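Long-range contacts in prolyl oligopeptidase (Novosphingobium capsulatum, PDB 1YR2), which probably hydrolyses oligopeptides on the carboxyl side of proline, and less readily of alanine, as a serine peptidase of the S9A family: residues A[490-495]-A[569-574]; A[595-600]-A[648-653]. All blocks are in the same frame, centred on the assembly; numbering follows the deposited sequence.

Interaction 1. Residues A[490-495]-A[569-574]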
loop_
_atom_site.group_PDB
_atom_site.type_symbol
_atom_site.label_atom_id
_atom_site.label_comp_id
_atom_site.label_asym_id
_atom_site.label_seq_id
_atom_site.Cartn_x
_atom_site.Cartn_y
_atom_site.Cartn_z
ATOM N N THR A 490 -13.434 18.059 -9.407
ATOM C CA THR A 490 -12.768 17.368 -8.317
ATOM C C THR A 490 -13.225 15.932 -8.301
ATOM O O THR A 490 -14.399 15.635 -8.463
ATOM C CB THR A 490 -13.098 18.045 -6.977
ATOM O OG1 THR A 490 -12.587 19.375 -6.965
ATOM C CG2 THR A 490 -12.422 17.356 -5.801
ATOM N N LEU A 491 -12.252 15.045 -8.104
ATOM C CA LEU A 491 -12.469 13.635 -7.893
ATOM C C LEU A 491 -12.179 13.350 -6.419
ATOM O O LEU A 491 -11.032 13.494 -5.972
ATOM C CB LEU A 491 -11.526 12.837 -8.799
ATOM C CG LEU A 491 -11.745 11.323 -8.930
ATOM C CD1 LEU A 491 -10.842 10.765 -10.052
ATOM C CD2 LEU A 491 -11.427 10.620 -7.674
ATOM N N LEU A 492 -13.207 12.930 -5.684
ATOM C CA LEU A 492 -13.128 12.631 -4.245
ATOM C C LEU A 492 -13.251 11.132 -4.050
ATOM O O LEU A 492 -14.229 10.545 -4.462
ATOM C CB LEU A 492 -14.249 13.332 -3.498
ATOM C CG LEU A 492 -14.527 12.924 -2.068
ATOM C CD1 LEU A 492 -13.298 13.223 -1.173
ATOM C CD2 LEU A 492 -15.782 13.590 -1.556
ATOM N N TYR A 493 -12.238 10.552 -3.434
ATOM C CA TYR A 493 -12.105 9.119 -3.191
ATOM C C TYR A 493 -12.216 8.781 -1.711
ATOM O O TYR A 493 -11.841 9.569 -0.831
ATOM C CB TYR A 493 -10.749 8.675 -3.728
ATOM C CG TYR A 493 -10.484 7.200 -3.628
ATOM C CD1 TYR A 493 -10.930 6.327 -4.608
ATOM C CD2 TYR A 493 -9.802 6.671 -2.557
ATOM C CE1 TYR A 493 -10.692 4.991 -4.515
ATOM C CE2 TYR A 493 -9.555 5.297 -2.467
ATOM C CZ TYR A 493 -10.017 4.483 -3.461
ATOM O OH TYR A 493 -9.804 3.147 -3.400
ATOM N N GLY A 494 -12.819 7.637 -1.438
ATOM C CA GLY A 494 -12.849 7.135 -0.071
ATOM C C GLY A 494 -13.007 5.623 -0.077
ATOM O O GLY A 494 -13.253 5.021 -1.110
ATOM N N TYR A 495 -12.796 5.021 1.082
ATOM C CA TYR A 495 -13.073 3.576 1.308
ATOM C C TYR A 495 -13.936 3.417 2.541
ATOM O O TYR A 495 -15.162 3.235 2.432
ATOM C CB TYR A 495 -11.763 2.808 1.439
ATOM C CG TYR A 495 -11.902 1.298 1.451
ATOM C CD1 TYR A 495 -12.133 0.592 0.288
ATOM C CD2 TYR A 495 -11.777 0.557 2.631
ATOM C CE1 TYR A 495 -12.228 -0.818 0.273
ATOM C CE2 TYR A 495 -11.887 -0.840 2.619
ATOM C CZ TYR A 495 -12.127 -1.508 1.451
ATOM O OH TYR A 495 -12.214 -2.874 1.436
ATOM N N LEU A 569 -18.359 18.163 -8.470
ATOM C CA LEU A 569 -17.848 17.070 -7.635
ATOM C C LEU A 569 -18.155 15.675 -8.190
ATOM O O LEU A 569 -19.321 15.318 -8.442
ATOM C CB LEU A 569 -18.418 17.200 -6.208
ATOM C CG LEU A 569 -17.891 16.243 -5.162
ATOM C CD1 LEU A 569 -16.387 16.287 -5.021
ATOM C CD2 LEU A 569 -18.562 16.557 -3.855
ATOM N N ALA A 570 -17.117 14.886 -8.409
ATOM C CA ALA A 570 -17.247 13.473 -8.762
ATOM C C ALA A 570 -16.707 12.615 -7.623
ATOM O O ALA A 570 -15.757 13.001 -6.943
ATOM C CB ALA A 570 -16.467 13.153 -10.018
ATOM N N ILE A 571 -17.273 11.412 -7.448
ATOM C CA ILE A 571 -16.817 10.528 -6.376
ATOM C C ILE A 571 -16.518 9.153 -6.924
ATOM O O ILE A 571 -17.161 8.702 -7.860
ATOM C CB ILE A 571 -17.859 10.429 -5.243
ATOM C CG1 ILE A 571 -19.279 10.144 -5.793
ATOM C CG2 ILE A 571 -17.847 11.698 -4.462
ATOM C CD1 ILE A 571 -20.329 9.813 -4.706
ATOM N N GLU A 572 -15.509 8.493 -6.360
ATOM C CA GLU A 572 -15.119 7.153 -6.814
ATOM C C GLU A 572 -14.806 6.349 -5.562
ATOM O O GLU A 572 -14.328 6.899 -4.559
ATOM C CB GLU A 572 -13.869 7.260 -7.707
ATOM C CG GLU A 572 -13.528 5.970 -8.438
ATOM C CD GLU A 572 -12.361 6.055 -9.464
ATOM O OE1 GLU A 572 -12.011 7.152 -9.963
ATOM O OE2 GLU A 572 -11.770 4.983 -9.754
ATOM N N GLY A 573 -15.016 5.033 -5.669
ATOM C CA GLY A 573 -14.670 4.106 -4.623
ATOM C C GLY A 573 -14.855 2.690 -5.124
ATOM O O GLY A 573 -15.549 2.492 -6.126
ATOM N N GLY A 574 -14.187 1.723 -4.493
ATOM C CA GLY A 574 -14.210 0.318 -4.907
ATOM C C GLY A 574 -14.428 -0.666 -3.747
ATOM O O GLY A 574 -13.888 -0.468 -2.647
HETATM O O HOH W 1 -12.442 2.750 -2.373
#

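Interaction 2. Residues A[595-600]-A[648-653]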
loop_
_atom_site.group_PDB
_atom_site.type_symbol
_atom_site.label_atom_id
_atom_site.label_comp_id
_atom_site.label_asym_id
_atom_site.label_seq_id
_atom_site.Cartn_x
_atom_site.Cartn_y
_atom_site.Cartn_z
ATOM N N ALA A 595 -20.683 9.813 -10.344
ATOM C CA ALA A 595 -20.173 8.808 -9.425
ATOM C C ALA A 595 -19.774 7.543 -10.166
ATOM O O ALA A 595 -20.411 7.176 -11.165
ATOM C CB ALA A 595 -21.232 8.437 -8.401
ATOM N N SER A 596 -18.724 6.865 -9.677
ATOM C CA SER A 596 -18.316 5.590 -10.260
ATOM C C SER A 596 -17.978 4.610 -9.132
ATOM O O SER A 596 -16.861 4.638 -8.578
ATOM C CB SER A 596 -17.127 5.768 -11.204
ATOM O OG SER A 596 -16.940 4.581 -11.974
ATOM N N PRO A 597 -18.938 3.744 -8.776
ATOM C CA PRO A 597 -18.657 2.641 -7.846
ATOM C C PRO A 597 -18.070 1.455 -8.568
ATOM O O PRO A 597 -18.757 0.963 -9.419
ATOM C CB PRO A 597 -20.034 2.288 -7.301
ATOM C CG PRO A 597 -20.984 2.688 -8.370
ATOM C CD PRO A 597 -20.348 3.768 -9.190
ATOM N N ALA A 598 -16.873 1.000 -8.204
ATOM C CA ALA A 598 -16.297 -0.237 -8.704
ATOM C C ALA A 598 -16.580 -1.399 -7.774
ATOM O O ALA A 598 -16.441 -1.279 -6.569
ATOM C CB ALA A 598 -14.805 -0.074 -8.881
ATOM N N VAL A 599 -17.027 -2.519 -8.335
ATOM C CA VAL A 599 -17.198 -3.776 -7.621
ATOM C C VAL A 599 -17.835 -3.620 -6.254
ATOM O O VAL A 599 -17.337 -4.164 -5.229
ATOM C CB VAL A 599 -15.861 -4.619 -7.584
ATOM C CG1 VAL A 599 -15.435 -4.976 -9.060
ATOM C CG2 VAL A 599 -14.733 -3.889 -6.926
ATOM N N GLY A 600 -18.931 -2.865 -6.220
ATOM C CA GLY A 600 -19.482 -2.390 -4.948
ATOM C C GLY A 600 -20.359 -3.474 -4.325
ATOM O O GLY A 600 -20.967 -4.294 -5.047
ATOM N N PRO A 648 -27.027 11.750 -9.961
ATOM C CA PRO A 648 -25.835 12.021 -10.746
ATOM C C PRO A 648 -25.715 11.053 -11.927
ATOM O O PRO A 648 -26.396 10.012 -12.014
ATOM C CB PRO A 648 -24.692 11.770 -9.764
ATOM C CG PRO A 648 -25.276 11.338 -8.506
ATOM C CD PRO A 648 -26.723 11.252 -8.605
ATOM N N ALA A 649 -24.830 11.398 -12.830
ATOM C CA ALA A 649 -24.369 10.406 -13.829
ATOM C C ALA A 649 -23.606 9.341 -13.051
ATOM O O ALA A 649 -22.826 9.673 -12.165
ATOM C CB ALA A 649 -23.479 11.056 -14.852
ATOM N N ILE A 650 -23.798 8.067 -13.392
ATOM C CA ILE A 650 -23.220 6.974 -12.658
ATOM C C ILE A 650 -22.682 5.948 -13.617
ATOM O O ILE A 650 -23.386 5.566 -14.563
ATOM C CB ILE A 650 -24.270 6.287 -11.737
ATOM C CG1 ILE A 650 -24.836 7.255 -10.704
ATOM C CG2 ILE A 650 -23.663 5.071 -11.037
ATOM C CD1 ILE A 650 -26.022 6.714 -9.912
ATOM N N LEU A 651 -21.425 5.552 -13.418
ATOM C CA LEU A 651 -20.805 4.500 -14.218
ATOM C C LEU A 651 -20.351 3.450 -13.222
ATOM O O LEU A 651 -19.297 3.586 -12.550
ATOM C CB LEU A 651 -19.628 5.045 -15.033
ATOM C CG LEU A 651 -18.886 4.099 -15.974
ATOM C CD1 LEU A 651 -19.849 3.552 -16.992
ATOM C CD2 LEU A 651 -17.708 4.828 -16.604
ATOM N N VAL A 652 -21.166 2.414 -13.117
ATOM C CA VAL A 652 -20.856 1.230 -12.342
ATOM C C VAL A 652 -19.802 0.383 -13.094
ATOM O O VAL A 652 -19.893 0.196 -14.314
ATOM C CB VAL A 652 -22.127 0.420 -12.111
ATOM C CG1 VAL A 652 -21.857 -0.820 -11.271
ATOM C CG2 VAL A 652 -23.257 1.339 -11.572
ATOM N N THR A 653 -18.777 -0.103 -12.415
ATOM C CA THR A 653 -17.784 -0.966 -13.114
ATOM C C THR A 653 -17.577 -2.262 -12.396
ATOM O O THR A 653 -17.547 -2.309 -11.148
ATOM C CB THR A 653 -16.412 -0.273 -13.280
ATOM O OG1 THR A 653 -15.897 0.005 -11.980
ATOM C CG2 THR A 653 -16.516 1.087 -13.961
HETATM O O HOH W 2 -14.995 2.655 -11.301
#

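Interaction 1. Residues A[490-495]-A[569-574]
Thr490 to Tyr493 pair with Leu569 to Glu572 as parallel neighbouring strands. Three backbone hydrogen bonds join them, donated alternately by the two strands. Ala570 N gives one to Thr490 O (2.8 Å). Leu492 N meets Ala570 O at 2.8 Å, and Glu572 N reaches Leu492 O at 3.1 Å.

Side chains pack on both faces, by different means. On one, the contacts are apolar: Leu492 lays CB against Leu569 CD1 (4.0 Å) and turns CD2 to Ile571 CG2, branched aliphatic chains suiting a buried face, where Ile571 also packs on helix 576-587. On the other, the extended Glu572 carries its carboxylate past Leu491, whose CD1 lies 3.8 Å from OE1. Having CG anti to the backbone N (chi1 -177°) brings the Tyr493 ring obliquely beside the Glu572-Gly573 peptide, CD1 lying 3.4 Å from Glu572 O.

Where direct bonding stops, one water takes over: it donates to Gly494 O, accepts from Gly574 N and bonds weakly with Tyr493 OH. Tyr495 presents its ring edge to Gly574 O, 3.4 Å from CE1. Backbone bonding thus fixes the strand that probably leads into the nucleophile elbow (GxSxG), while water and aromatic rings complete the contact at its glycine-rich end.

Interaction 2. Residues A[595-600]-A[648-653]
Parallel pairing of Ala595-Ala598 with Ala649-Thr653 forms a buried contact in the central sheet of the alpha/beta-hydrolase domain. Ala595 uses both its backbone N and its O toward the other strand: N donates to Ala649 O (2.8 Å), and O accepts from Leu651 N (3.0 Å).

Pro597 has no N-H to offer the next carbonyl, and the neighbouring serine supplies the missing donor. Ser596 OG, swung anti to its own backbone nitrogen (chi1 -167°), gives a short hydrogen bond of 2.6 Å to Leu651 O, in the carbonyl plane. The proline ring instead brings CD to 3.5 Å from that oxygen. Regular bonding then resumes: Thr653 N donates to Pro597 O, and Val599 N donates to Thr653 O at 2.9 Å.

A water donates to Ser596 OG and also bonds Thr653 OG1, linking the two hydroxyls. Thr653 OG1, placed between its backbone N and carbonyl carbon, also packs 3.3 Å from Ala598 CB, where a small methyl fits close to the hydroxyl. Part of the Pro597 ring packs on the other strand, CD meeting Ile650 CG2 at 4.0 Å and CG approaching Val652 CG2.

Helix 699-717 covers Ser596, Ala649 and Thr653, whereas helix 576-587 packs on Ala595, Pro597 and Ile650 and helix 664-675 on Ile650 and Val652. Strand 594-598 lies between 569-574 and 649-654, and Val599 beyond it touches Ser575 and Asp658.

Overall arrangement
Interactions 1 and 2 are buried parallel pairings within one mixed sheet, their centres about 10 Å apart. Strands 569-574 and 594-598 are neighbours, so the pairings join directly: Gly573 O lies 2.9 Å from Ala598 N, and Ile571 O lies 3.0 Å from Ser596 N, both probable hydrogen bonds. Helices 576-587 and 699-717 pack against both contacts. The chemistry of the two contacts differs where regular bonding lapses: a solvent molecule bridges the strands in interaction 1, whereas a side-chain hydroxyl stands in for a backbone donor in interaction 2. Interaction 1 lies nearer the chain's centre, at about 18 Å against 23 Å between centres.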